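Long-range contacts in type I modular polyketide synthase (Streptomyces albus subsp. albus, PDB 6IYT), which probably transfers an ethylmalonyl-type extender unit from its coenzyme A thioester to an acyl carrier protein during salinomycin assembly: residues R59-R64 with L461-F466; F88-V93 with A112-V117; N282-V287 with S375-V380. All blocks are in the same frame, centred on the assembly; numbering follows the deposited sequence.

Interaction 1 of 3, residues R59-R64 with L461-F466; sequences RARLGR and LPTYAF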
ATOM      1  N   ARG A  59      24.243 -20.468   4.127  1.00  8.68           N
ATOM      2  CA  ARG A  59      24.594 -19.785   2.882  1.00  9.85           C
ATOM      3  C   ARG A  59      25.879 -20.347   2.287  1.00 10.23           C
ATOM      4  O   ARG A  59      25.966 -20.558   1.079  1.00 12.37           O
ATOM      5  CB  ARG A  59      24.728 -18.286   3.106  1.00 12.03           C
ATOM      6  CG  ARG A  59      23.396 -17.615   3.349  1.00 12.56           C
ATOM      7  CD  ARG A  59      23.553 -16.275   4.033  1.00 14.96           C
ATOM      8  NE  ARG A  59      24.576 -15.486   3.405  1.00 15.80           N
ATOM      9  CZ  ARG A  59      25.367 -14.641   4.047  1.00 17.07           C
ATOM     10  NH1 ARG A  59      25.213 -14.427   5.349  1.00 15.30           N
ATOM     11  NH2 ARG A  59      26.286 -13.968   3.368  1.00 19.81           N
ATOM     12  N   ALA A  60      26.861 -20.621   3.139  1.00  9.86           N
ATOM     13  CA  ALA A  60      28.135 -21.191   2.688  1.00 10.76           C
ATOM     14  C   ALA A  60      27.991 -22.613   2.180  1.00  9.08           C
ATOM     15  O   ALA A  60      28.611 -22.986   1.166  1.00  9.05           O
ATOM     16  CB  ALA A  60      29.157 -21.142   3.817  1.00 12.78           C
ATOM     17  N   ARG A  61      27.160 -23.410   2.848  1.00  8.57           N
ATOM     18  CA  ARG A  61      26.959 -24.821   2.447  1.00 10.19           C
ATOM     19  C   ARG A  61      26.187 -24.914   1.107  1.00 10.31           C
ATOM     20  O   ARG A  61      26.527 -25.733   0.217  1.00 11.28           O
ATOM     21  CB  ARG A  61      26.219 -25.583   3.544  1.00 12.80           C
ATOM     22  CG  ARG A  61      27.083 -25.833   4.784  1.00 15.05           C
ATOM     23  CD  ARG A  61      26.259 -26.298   5.961  1.00 16.95           C
ATOM     24  NE  ARG A  61      25.607 -27.568   5.679  1.00 19.27           N
ATOM     25  CZ  ARG A  61      26.222 -28.739   5.713  1.00 23.92           C
ATOM     26  NH1 ARG A  61      27.451 -28.821   6.222  1.00 26.64           N
ATOM     27  NH2 ARG A  61      25.556 -29.847   5.389  1.00 23.03           N
ATOM     28  N   LEU A  62      25.193 -24.048   0.949  1.00  9.86           N
ATOM     29  CA  LEU A  62      24.492 -23.917  -0.352  1.00 10.60           C
ATOM     30  C   LEU A  62      25.442 -23.495  -1.497  1.00 10.37           C
ATOM     31  O   LEU A  62      25.386 -24.050  -2.604  1.00 12.31           O
ATOM     32  CB  LEU A  62      23.348 -22.913  -0.213  1.00 12.82           C
ATOM     33  CG  LEU A  62      22.007 -23.282  -0.781  1.00 19.42           C
ATOM     34  CD1 LEU A  62      21.240 -22.028  -1.174  1.00 18.17           C
ATOM     35  CD2 LEU A  62      22.056 -24.294  -1.918  1.00 18.65           C
ATOM     36  N   GLY A  63      26.275 -22.498  -1.240  1.00  9.85           N
ATOM     37  CA  GLY A  63      27.251 -22.029  -2.210  1.00 11.73           C
ATOM     38  C   GLY A  63      28.148 -23.159  -2.693  1.00 14.70           C
ATOM     39  O   GLY A  63      28.377 -23.325  -3.876  1.00 12.09           O
ATOM     40  N   ARG A  64      28.618 -23.972  -1.760  1.00 14.32           N
ATOM     41  CA  ARG A  64      29.460 -25.083  -2.102  1.00 15.10           C
ATOM     42  C   ARG A  64      28.713 -26.117  -2.876  1.00 15.71           C
ATOM     43  O   ARG A  64      29.240 -26.688  -3.823  1.00 19.09           O
ATOM     44  CB  ARG A  64      30.010 -25.716  -0.827  1.00 17.49           C
ATOM     45  CG  ARG A  64      31.172 -24.977  -0.274  1.00 19.37           C
ATOM     46  CD  ARG A  64      31.824 -25.791   0.833  1.00 20.57           C
ATOM     47  NE  ARG A  64      32.877 -25.048   1.435  1.00 22.57           N
ATOM     48  CZ  ARG A  64      33.740 -25.548   2.306  1.00 20.48           C
ATOM     49  NH1 ARG A  64      33.627 -26.813   2.721  1.00 19.83           N
ATOM     50  NH2 ARG A  64      34.715 -24.795   2.732  1.00 21.46           N
ATOM     51  N   LEU A 461      19.402 -31.001  -2.152  1.00 20.03           N
ATOM     52  CA  LEU A 461      19.977 -29.838  -1.499  1.00 18.11           C
ATOM     53  C   LEU A 461      20.851 -30.329  -0.362  1.00 17.76           C
ATOM     54  O   LEU A 461      20.613 -31.407   0.181  1.00 16.74           O
ATOM     55  CB  LEU A 461      18.878 -28.943  -0.926  1.00 17.53           C
ATOM     56  CG  LEU A 461      17.933 -28.222  -1.886  1.00 18.66           C
ATOM     57  CD1 LEU A 461      16.744 -27.659  -1.124  1.00 20.04           C
ATOM     58  CD2 LEU A 461      18.670 -27.117  -2.627  1.00 19.59           C
ATOM     59  N   PRO A 462      21.869 -29.545   0.011  1.00 18.15           N
ATOM     60  CA  PRO A 462      22.652 -30.060   1.132  1.00 19.07           C
ATOM     61  C   PRO A 462      21.792 -30.354   2.337  1.00 18.02           C
ATOM     62  O   PRO A 462      20.783 -29.694   2.563  1.00 18.29           O
ATOM     63  CB  PRO A 462      23.664 -28.939   1.431  1.00 21.10           C
ATOM     64  CG  PRO A 462      23.272 -27.781   0.589  1.00 20.12           C
ATOM     65  CD  PRO A 462      22.021 -28.099  -0.161  1.00 17.90           C
ATOM     66  N   THR A 463      22.175 -31.347   3.120  1.00 16.96           N
ATOM     67  CA  THR A 463      21.443 -31.597   4.345  1.00 16.37           C
ATOM     68  C   THR A 463      21.661 -30.388   5.238  1.00 15.27           C
ATOM     69  O   THR A 463      22.674 -29.675   5.104  1.00 15.68           O
ATOM     70  CB  THR A 463      21.928 -32.863   5.068  1.00 19.65           C
ATOM     71  OG1 THR A 463      23.334 -32.796   5.234  1.00 21.53           O
ATOM     72  CG2 THR A 463      21.566 -34.114   4.274  1.00 19.88           C
ATOM     73  N   TYR A 464      20.698 -30.099   6.088  1.00 15.08           N
ATOM     74  CA  TYR A 464      20.816 -28.909   6.932  1.00 18.43           C
ATOM     75  C   TYR A 464      22.098 -28.951   7.799  1.00 22.55           C
ATOM     76  O   TYR A 464      22.845 -27.953   7.882  1.00 23.52           O
ATOM     77  CB  TYR A 464      19.582 -28.732   7.785  1.00 17.37           C
ATOM     78  CG  TYR A 464      19.594 -27.476   8.634  1.00 14.06           C
ATOM     79  CD1 TYR A 464      19.129 -26.246   8.126  1.00 13.65           C
ATOM     80  CD2 TYR A 464      20.032 -27.517   9.946  1.00 14.91           C
ATOM     81  CE1 TYR A 464      19.132 -25.104   8.908  1.00 12.43           C
ATOM     82  CE2 TYR A 464      20.111 -26.356  10.715  1.00 15.22           C
ATOM     83  CZ  TYR A 464      19.623 -25.167  10.202  1.00 12.98           C
ATOM     84  OH  TYR A 464      19.658 -24.052  10.970  1.00 13.05           O
ATOM     85  N   ALA A 465      22.420 -30.127   8.341  1.00 23.65           N
ATOM     86  CA  ALA A 465      23.735 -30.329   9.004  1.00 23.28           C
ATOM     87  C   ALA A 465      24.370 -31.617   8.489  1.00 28.44           C
ATOM     88  O   ALA A 465      23.670 -32.489   7.974  1.00 33.08           O
ATOM     89  CB  ALA A 465      23.571 -30.373  10.520  1.00 23.35           C
ATOM     90  N   PHE A 466      25.703 -31.697   8.532  1.00 30.05           N
ATOM     91  CA  PHE A 466      26.427 -32.780   7.847  1.00 34.37           C
ATOM     92  C   PHE A 466      26.089 -34.141   8.473  1.00 38.15           C
ATOM     93  O   PHE A 466      25.840 -34.234   9.682  1.00 30.43           O
ATOM     94  CB  PHE A 466      27.942 -32.541   7.903  1.00 41.79           C
ATOM     95  CG  PHE A 466      28.584 -33.019   9.177  1.00 43.16           C
ATOM     96  CD1 PHE A 466      29.041 -34.330   9.293  1.00 46.16           C
ATOM     97  CD2 PHE A 466      28.677 -32.182  10.276  1.00 44.05           C
ATOM     98  CE1 PHE A 466      29.581 -34.791  10.486  1.00 45.86           C
ATOM     99  CE2 PHE A 466      29.222 -32.639  11.473  1.00 44.08           C
ATOM    100  CZ  PHE A 466      29.642 -33.953  11.585  1.00 47.10           C
TER
HETATM  101  O   HOH W   1      22.997 -26.813   4.610  1.00 15.92           O

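Interaction 2 of 3, residues F88-V93 with A112-V117; sequences FEHRAV and AGVSSV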
ATOM      1  N   PHE A  88      13.300 -21.406   9.926  1.00 13.57           N
ATOM      2  CA  PHE A  88      13.800 -21.031  11.230  1.00 11.42           C
ATOM      3  C   PHE A  88      13.900 -19.492  11.375  1.00 11.68           C
ATOM      4  O   PHE A  88      13.531 -18.732  10.453  1.00 11.09           O
ATOM      5  CB  PHE A  88      15.157 -21.674  11.456  1.00 11.30           C
ATOM      6  CG  PHE A  88      15.119 -23.173  11.446  1.00 13.45           C
ATOM      7  CD1 PHE A  88      14.219 -23.858  12.245  1.00 17.50           C
ATOM      8  CD2 PHE A  88      15.982 -23.903  10.644  1.00 13.61           C
ATOM      9  CE1 PHE A  88      14.115 -25.244  12.164  1.00 18.86           C
ATOM     10  CE2 PHE A  88      15.941 -25.289  10.626  1.00 17.67           C
ATOM     11  CZ  PHE A  88      15.000 -25.960  11.386  1.00 20.00           C
ATOM     12  N   GLU A  89      14.385 -19.047  12.534  1.00 10.93           N
ATOM     13  CA  GLU A  89      14.248 -17.651  12.978  1.00 11.81           C
ATOM     14  C   GLU A  89      15.059 -16.624  12.156  1.00 10.33           C
ATOM     15  O   GLU A  89      14.579 -15.502  11.906  1.00 11.86           O
ATOM     16  CB  GLU A  89      14.611 -17.555  14.484  1.00 19.05           C
ATOM     17  CG  GLU A  89      14.549 -16.153  15.096  1.00 22.97           C
ATOM     18  CD  GLU A  89      14.857 -16.128  16.620  1.00 29.03           C
ATOM     19  OE1 GLU A  89      15.553 -17.029  17.120  1.00 28.08           O
ATOM     20  OE2 GLU A  89      14.464 -15.158  17.295  1.00 33.92           O
ATOM     21  N   HIS A  90      16.303 -16.954  11.816  1.00  8.69           N
ATOM     22  CA  HIS A  90      17.180 -16.033  11.096  1.00  7.90           C
ATOM     23  C   HIS A  90      17.068 -16.340   9.604  1.00  7.04           C
ATOM     24  O   HIS A  90      17.278 -17.501   9.175  1.00  6.26           O
ATOM     25  CB  HIS A  90      18.635 -16.209  11.542  1.00  9.75           C
ATOM     26  CG  HIS A  90      18.894 -15.769  12.953  1.00 11.12           C
ATOM     27  ND1 HIS A  90      19.614 -14.634  13.249  1.00 15.23           N
ATOM     28  CD2 HIS A  90      18.405 -16.223  14.131  1.00 12.31           C
ATOM     29  CE1 HIS A  90      19.624 -14.453  14.562  1.00 13.68           C
ATOM     30  NE2 HIS A  90      18.888 -15.395  15.116  1.00 12.11           N
ATOM     31  N   ARG A  91      16.773 -15.315   8.812  1.00  5.38           N
ATOM     32  CA  ARG A  91      16.276 -15.544   7.460  1.00  5.44           C
ATOM     33  C   ARG A  91      16.945 -14.639   6.464  1.00  4.49           C
ATOM     34  O   ARG A  91      17.285 -13.518   6.772  1.00  4.66           O
ATOM     35  CB  ARG A  91      14.755 -15.329   7.437  1.00  5.40           C
ATOM     36  CG  ARG A  91      13.986 -16.337   8.272  1.00  6.19           C
ATOM     37  CD  ARG A  91      12.502 -16.029   8.271  1.00  6.85           C
ATOM     38  NE  ARG A  91      11.805 -16.957   9.114  1.00  8.03           N
ATOM     39  CZ  ARG A  91      10.487 -17.108   9.189  1.00  9.55           C
ATOM     40  NH1 ARG A  91       9.663 -16.286   8.552  1.00  8.66           N
ATOM     41  NH2 ARG A  91       9.979 -17.991  10.083  1.00  9.78           N
ATOM     42  N   ALA A  92      17.149 -15.151   5.258  1.00  4.36           N
ATOM     43  CA  ALA A  92      17.613 -14.341   4.156  1.00  4.50           C
ATOM     44  C   ALA A  92      16.955 -14.763   2.871  1.00  5.29           C
ATOM     45  O   ALA A  92      16.588 -15.942   2.701  1.00  6.43           O
ATOM     46  CB  ALA A  92      19.120 -14.425   4.021  1.00  4.99           C
ATOM     47  N   VAL A  93      16.917 -13.837   1.916  1.00  5.16           N
ATOM     48  CA  VAL A  93      16.463 -14.134   0.585  1.00  5.18           C
ATOM     49  C   VAL A  93      17.442 -13.559  -0.430  1.00  5.32           C
ATOM     50  O   VAL A  93      17.826 -12.391  -0.357  1.00  5.69           O
ATOM     51  CB  VAL A  93      15.083 -13.569   0.340  1.00  5.73           C
ATOM     52  CG1 VAL A  93      14.619 -13.867  -1.067  1.00  6.09           C
ATOM     53  CG2 VAL A  93      14.101 -14.078   1.406  1.00  5.84           C
ATOM     54  N   ALA A 112      17.661  -9.615   4.493  1.00  7.37           N
ATOM     55  CA  ALA A 112      17.919 -10.480   5.634  1.00  8.07           C
ATOM     56  C   ALA A 112      17.251  -9.924   6.845  1.00  9.89           C
ATOM     57  O   ALA A 112      17.096  -8.692   6.986  1.00  9.89           O
ATOM     58  CB  ALA A 112      19.406 -10.643   5.875  1.00  9.76           C
ATOM     59  N   GLY A 113      16.834 -10.798   7.732  1.00  9.05           N
ATOM     60  CA  GLY A 113      16.176 -10.350   8.937  1.00 10.73           C
ATOM     61  C   GLY A 113      15.962 -11.456   9.948  1.00 12.05           C
ATOM     62  O   GLY A 113      16.368 -12.594   9.743  1.00 11.88           O
ATOM     63  N   VAL A 114      15.351 -11.108  11.070  1.00 10.81           N
ATOM     64  CA  VAL A 114      15.092 -12.078  12.117  1.00 11.17           C
ATOM     65  C   VAL A 114      13.602 -12.069  12.429  1.00  9.83           C
ATOM     66  O   VAL A 114      12.991 -11.005  12.515  1.00 10.19           O
ATOM     67  CB  VAL A 114      15.904 -11.740  13.397  1.00 13.95           C
ATOM     68  CG1 VAL A 114      15.574 -12.716  14.500  1.00 17.46           C
ATOM     69  CG2 VAL A 114      17.402 -11.752  13.100  1.00 15.12           C
ATOM     70  N   SER A 115      13.004 -13.247  12.484  1.00 10.56           N
ATOM     71  CA  SER A 115      11.565 -13.372  12.693  1.00 13.17           C
ATOM     72  C   SER A 115      11.171 -12.777  14.042  1.00 16.45           C
ATOM     73  O   SER A 115      11.854 -13.020  15.068  1.00 15.00           O
ATOM     74  CB  SER A 115      11.137 -14.823  12.591  1.00 16.95           C
ATOM     75  OG  SER A 115       9.745 -14.942  12.693  1.00 24.34           O
ATOM     76  N   SER A 116      10.192 -11.870  14.017  1.00 14.98           N
ATOM     77  CA  SER A 116       9.819 -11.099  15.211  1.00 16.47           C
ATOM     78  C   SER A 116       8.315 -10.880  15.378  1.00 19.55           C
ATOM     79  O   SER A 116       7.872 -10.655  16.489  1.00 23.17           O
ATOM     80  CB  SER A 116      10.521  -9.753  15.230  1.00 17.96           C
ATOM     81  OG  SER A 116      10.083  -8.937  14.155  1.00 21.81           O
ATOM     82  N   VAL A 117       7.553 -10.781  14.274  1.00 14.77           N
ATOM     83  CA  VAL A 117       6.084 -10.538  14.396  1.00 15.91           C
ATOM     84  C   VAL A 117       5.316 -11.763  14.866  1.00 16.23           C
ATOM     85  O   VAL A 117       5.715 -12.892  14.620  1.00 17.31           O
ATOM     86  CB  VAL A 117       5.457 -10.050  13.083  1.00 14.56           C
ATOM     87  CG1 VAL A 117       6.141  -8.793  12.622  1.00 16.34           C
ATOM     88  CG2 VAL A 117       5.506 -11.136  12.023  1.00 14.12           C
TER

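Interaction 3 of 3, residues N282-V287 with S375-V380; sequences NGPRSV and SFEPVV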
ATOM      1  N   ASN A 282      -1.021  11.620  10.797  1.00  9.83           N
ATOM      2  CA  ASN A 282      -0.482  10.373  10.286  1.00 11.79           C
ATOM      3  C   ASN A 282       0.523   9.731  11.208  1.00 13.83           C
ATOM      4  O   ASN A 282       0.793   8.510  11.114  1.00 12.79           O
ATOM      5  CB  ASN A 282       0.160  10.591   8.943  1.00 13.60           C
ATOM      6  CG  ASN A 282      -0.852  10.768   7.847  1.00 16.28           C
ATOM      7  OD1 ASN A 282      -2.063  10.652   8.085  1.00 14.73           O
ATOM      8  ND2 ASN A 282      -0.385  11.244   6.699  1.00 14.77           N
ATOM      9  N   GLY A 283       1.154  10.551  12.031  1.00 10.86           N
ATOM     10  CA  GLY A 283       2.021  10.053  13.094  1.00 11.70           C
ATOM     11  C   GLY A 283       2.414  11.185  14.007  1.00 12.42           C
ATOM     12  O   GLY A 283       1.997  12.335  13.781  1.00 12.88           O
ATOM     13  N   PRO A 284       3.269  10.895  15.017  1.00 12.88           N
ATOM     14  CA  PRO A 284       3.508  11.910  16.056  1.00 14.13           C
ATOM     15  C   PRO A 284       4.183  13.140  15.484  1.00 13.85           C
ATOM     16  O   PRO A 284       4.023  14.253  16.027  1.00 15.17           O
ATOM     17  CB  PRO A 284       4.453  11.212  17.045  1.00 16.33           C
ATOM     18  CG  PRO A 284       4.446   9.774  16.698  1.00 16.54           C
ATOM     19  CD  PRO A 284       3.649   9.546  15.450  1.00 16.31           C
ATOM     20  N   ARG A 285       4.832  12.976  14.326  1.00 15.31           N
ATOM     21  CA  ARG A 285       5.542  14.067  13.703  1.00 16.33           C
ATOM     22  C   ARG A 285       5.230  14.143  12.229  1.00 15.81           C
ATOM     23  O   ARG A 285       6.021  14.632  11.444  1.00 13.18           O
ATOM     24  CB  ARG A 285       7.051  13.918  13.918  1.00 21.69           C
ATOM     25  CG  ARG A 285       7.445  13.943  15.387  1.00 30.17           C
ATOM     26  CD  ARG A 285       8.582  14.917  15.642  1.00 44.18           C
ATOM     27  NE  ARG A 285       9.330  14.562  16.841  1.00 58.83           N
ATOM     28  CZ  ARG A 285       8.892  14.742  18.087  1.00 52.67           C
ATOM     29  NH1 ARG A 285       9.631  14.333  19.112  1.00 55.12           N
ATOM     30  NH2 ARG A 285       7.732  15.342  18.312  1.00 45.21           N
ATOM     31  N   SER A 286       4.007  13.790  11.881  1.00 12.96           N
ATOM     32  CA  SER A 286       3.615  13.753  10.504  1.00 12.14           C
ATOM     33  C   SER A 286       2.128  14.113  10.377  1.00 10.55           C
ATOM     34  O   SER A 286       1.269  13.354  10.817  1.00 10.87           O
ATOM     35  CB  SER A 286       3.855  12.342   9.960  1.00 17.10           C
ATOM     36  OG  SER A 286       3.268  12.229   8.698  1.00 29.48           O
ATOM     37  N   VAL A 287       1.839  15.246   9.747  1.00 10.19           N
ATOM     38  CA  VAL A 287       0.434  15.693   9.532  1.00  9.76           C
ATOM     39  C   VAL A 287       0.260  16.197   8.115  1.00 10.40           C
ATOM     40  O   VAL A 287       1.231  16.243   7.348  1.00  7.75           O
ATOM     41  CB  VAL A 287      -0.011  16.818  10.516  1.00 10.58           C
ATOM     42  CG1 VAL A 287       0.218  16.398  11.969  1.00 10.71           C
ATOM     43  CG2 VAL A 287       0.702  18.129  10.202  1.00 11.48           C
ATOM     44  N   SER A 375      -8.034  10.696  10.979  1.00  7.60           N
ATOM     45  CA  SER A 375      -7.451  10.322  12.246  1.00  9.56           C
ATOM     46  C   SER A 375      -6.672   9.032  12.118  1.00  9.38           C
ATOM     47  O   SER A 375      -7.078   8.016  12.634  1.00 11.00           O
ATOM     48  CB  SER A 375      -8.540  10.163  13.301  1.00 12.43           C
ATOM     49  OG  SER A 375      -9.194  11.375  13.499  1.00 19.65           O
ATOM     50  N   PHE A 376      -5.556   9.055  11.411  1.00  7.52           N
ATOM     51  CA  PHE A 376      -4.883   7.788  11.105  1.00  8.10           C
ATOM     52  C   PHE A 376      -3.988   7.332  12.302  1.00  9.01           C
ATOM     53  O   PHE A 376      -4.090   6.186  12.749  1.00  9.21           O
ATOM     54  CB  PHE A 376      -4.069   7.921   9.802  1.00  8.62           C
ATOM     55  CG  PHE A 376      -3.319   6.676   9.416  1.00  7.31           C
ATOM     56  CD1 PHE A 376      -3.991   5.589   8.868  1.00  8.81           C
ATOM     57  CD2 PHE A 376      -1.972   6.574   9.636  1.00  7.91           C
ATOM     58  CE1 PHE A 376      -3.289   4.448   8.486  1.00  8.35           C
ATOM     59  CE2 PHE A 376      -1.263   5.440   9.265  1.00  8.05           C
ATOM     60  CZ  PHE A 376      -1.933   4.376   8.687  1.00  8.90           C
ATOM     61  N   GLU A 377      -3.216   8.269  12.870  1.00  8.06           N
ATOM     62  CA  GLU A 377      -2.354   7.980  14.021  1.00 11.05           C
ATOM     63  C   GLU A 377      -3.083   7.322  15.224  1.00  8.83           C
ATOM     64  O   GLU A 377      -2.656   6.286  15.688  1.00  9.73           O
ATOM     65  CB  GLU A 377      -1.599   9.242  14.470  1.00 12.50           C
ATOM     66  CG  GLU A 377      -0.814   9.054  15.754  1.00 14.99           C
ATOM     67  CD  GLU A 377      -0.243  10.372  16.276  1.00 22.24           C
ATOM     68  OE1 GLU A 377      -0.605  11.428  15.732  1.00 22.97           O
ATOM     69  OE2 GLU A 377       0.573  10.345  17.213  1.00 30.36           O
ATOM     70  N   PRO A 378      -4.271   7.841  15.617  1.00  9.24           N
ATOM     71  CA  PRO A 378      -4.989   7.189  16.723  1.00 11.24           C
ATOM     72  C   PRO A 378      -5.501   5.776  16.364  1.00  8.52           C
ATOM     73  O   PRO A 378      -5.582   4.895  17.219  1.00  8.09           O
ATOM     74  CB  PRO A 378      -6.160   8.127  17.004  1.00 12.51           C
ATOM     75  CG  PRO A 378      -5.885   9.390  16.268  1.00 12.62           C
ATOM     76  CD  PRO A 378      -4.857   9.142  15.236  1.00 10.51           C
ATOM     77  N   VAL A 379      -5.812   5.562  15.108  1.00  7.73           N
ATOM     78  CA  VAL A 379      -6.250   4.259  14.677  1.00  7.41           C
ATOM     79  C   VAL A 379      -5.071   3.265  14.641  1.00  6.65           C
ATOM     80  O   VAL A 379      -5.213   2.124  15.063  1.00  6.66           O
ATOM     81  CB  VAL A 379      -6.956   4.344  13.309  1.00  6.76           C
ATOM     82  CG1 VAL A 379      -7.202   2.953  12.754  1.00  7.37           C
ATOM     83  CG2 VAL A 379      -8.267   5.113  13.458  1.00  7.65           C
ATOM     84  N   VAL A 380      -3.887   3.723  14.256  1.00  6.66           N
ATOM     85  CA  VAL A 380      -2.708   2.881  14.347  1.00  7.14           C
ATOM     86  C   VAL A 380      -2.481   2.440  15.812  1.00  7.62           C
ATOM     87  O   VAL A 380      -2.189   1.287  16.078  1.00  6.94           O
ATOM     88  CB  VAL A 380      -1.462   3.599  13.832  1.00  7.64           C
ATOM     89  CG1 VAL A 380      -0.213   2.755  14.060  1.00  8.28           C
ATOM     90  CG2 VAL A 380      -1.621   3.898  12.360  1.00  8.37           C
TER

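Interaction 1 of 3, residues R59-R64 with L461-F466
Arg61, on helix 52-67, reaches into the curved C-terminal tail and grips it at one main-chain carbonyl, Thr463 O, directly and through a water. From CB, which heads toward the tail, CG goes anti to the carbonyl carbon (chi1 -71°). The chain then runs extended to CD and bends at chi3, bringing the guanidinium to the main chain of 463-466. NE gives its hydrogen to water 1 at 2.9 Å, in the guanidinium plane, and the water passes a hydrogen on to Thr463 O. Ala465 CA lies over one face of the guanidinium, 4.1 Å above its plane and offset toward the rim. NH1 lies 4.1 Å from Phe466 CB. NH2 makes the direct bond, 2.9 Å to Thr463 O and nearly straight at 165°; the carbonyl oxygen lies close to the guanidinium plane, but the donor sits above the carbonyl's own plane. Thr463 OG1, in turn, donates to Ala465 O at 2.8 Å, a bond within the tail that probably helps hold the turn of the main chain.

Next to it Pro462 sets CG 3.9 Å from Arg61 O; the apolar part is Pro462 CD against Leu62 CD2 at 4.2 Å. Leu62 continues inward onto Leu81 and Trp45, while Leu461 packs on Leu77 of helix 74-84; Pro462 O accepts a hydrogen bond from Arg85 NH1. The tail sequence LPTYAF fits the post-AT linker of modular polyketide synthases, which folds back over the domain between ketosynthase and acyltransferase.

Thr463 O therefore accepts two hydrogens, one from NH2 and one from the water. Within the two segments the arginine is met by main-chain oxygen and water, not by a carboxylate, so the grip depends on the path of the tail more than on its side chains.

Interaction 2 of 3, residues F88-V93 with A112-V117
Strands 90-93 and 112-114 pair antiparallel, their axes 4.8 Å apart at closest approach and 160° apart in direction, as one of the two pairings of a three-stranded antiparallel sheet in which strand 90-96 is the middle member. Arg91 and Gly113 form the hydrogen-bonded pair: Arg91 N to Gly113 O and Gly113 N to Arg91 O, both 2.9 Å. Just beyond the strand ends, Ser115 N bonds to Glu89 O at 2.8 Å and prolongs the pairing. On the other side of strand 90-96, Glu89 and His90 both face Ala49 in a classic beta bulge.

His90 and Val114, a non-hydrogen-bonded pair, lie side by side and point the same way. Val114 CG2 comes to 3.6 Å from His90 ND1, while CG1 sits over a ring face, offset toward the rim, and also meets Glu89 CG at 3.6 Å. Farther along this face Ala92 and Ala112 touch methyl to methyl.

The opposite face carries Arg91. Its extended chain stands off the sheet and leans back far enough for NE to donate to Phe88 O at 2.8 Å, the acceptor lying in the guanidinium plane. NH1 bonds to Trp439 O, and the group makes a cation-pi contact with the Trp439 ring, tying the sheet to helix 428-439. With its rotation fixed this way, the guanidinium presents a face to Ser115, whose CB stands 4.0 Å above the plane, over its centre.

Interaction 3 of 3, residues N282-V287 with S375-V380
Phe376 turns the edge of its ring to the backbone of Asn282: CD2 lies 3.7 Å from Asn282 O, which sits in the ring plane. CG stands anti to the backbone N (chi1 179°), and this turns the ring so that its CD2-CE2 edge meets that oxygen. Val380 CG2, one helical turn on, lies over one face, offset toward the rim, 3.5 Å above the plane. The Asn282 amide stands almost perpendicular to the ring, at 85°, and brings OD1 to 3.8 Å from Phe376 CB.

Glu377 is stretched out, both chi1 and chi2 near 180°, and this carries its carboxylate over the Gly283-Pro284 peptide. CB rests on the Asn282-Gly283 link, CD lies 3.6 Å from Gly283 C, and OE2 is 3.6 Å from Pro284 CD. Beyond, OE2 forms a salt bridge with Arg381, which holds the acid from its own helix.

The strand side is a hairpin with a classic beta bulge: Ser286 O accepts from both Asn282 N and Gly283 N. The contact sets this turn, part of the mixed sheet of the smaller acyltransferase subdomain, against the start of helix 376-385. Asn282 also touches His212, of a probable nucleophile elbow.

No hydrogen bond crosses between the segments, though a backbone bond joins Glu377 to neighbouring Asn281. Asn282 O is buried without a polar partner, facing the weakly positive ring edge. Gly283 O and Glu377 OE1 are two acceptors 3.4 Å apart; Arg381, paired with OE2, probably eases this crowding of oxygens.

From the N terminus, helix 52-67 supplies the first half of interaction 1, whose partner is the last modelled stretch of the chain, so that contact closes a loop of nearly 400 residues. Both others nest inside it. Interaction 2 closes first, a short loop through helix 99-105 that completes the small antiparallel sheet. Interaction 3 follows in series, joining a hairpin to helix 376-385 within the acyltransferase domain. Interactions 1 and 2 touch: Tyr464 CE1 lies 3.6 Å from Phe88 CE2, so the tail's ring packs on the one just ahead of strand 90-96. Interaction 3 sits apart, its centre about 46 Å from that of interaction 1 and 28 Å from that of interaction 2.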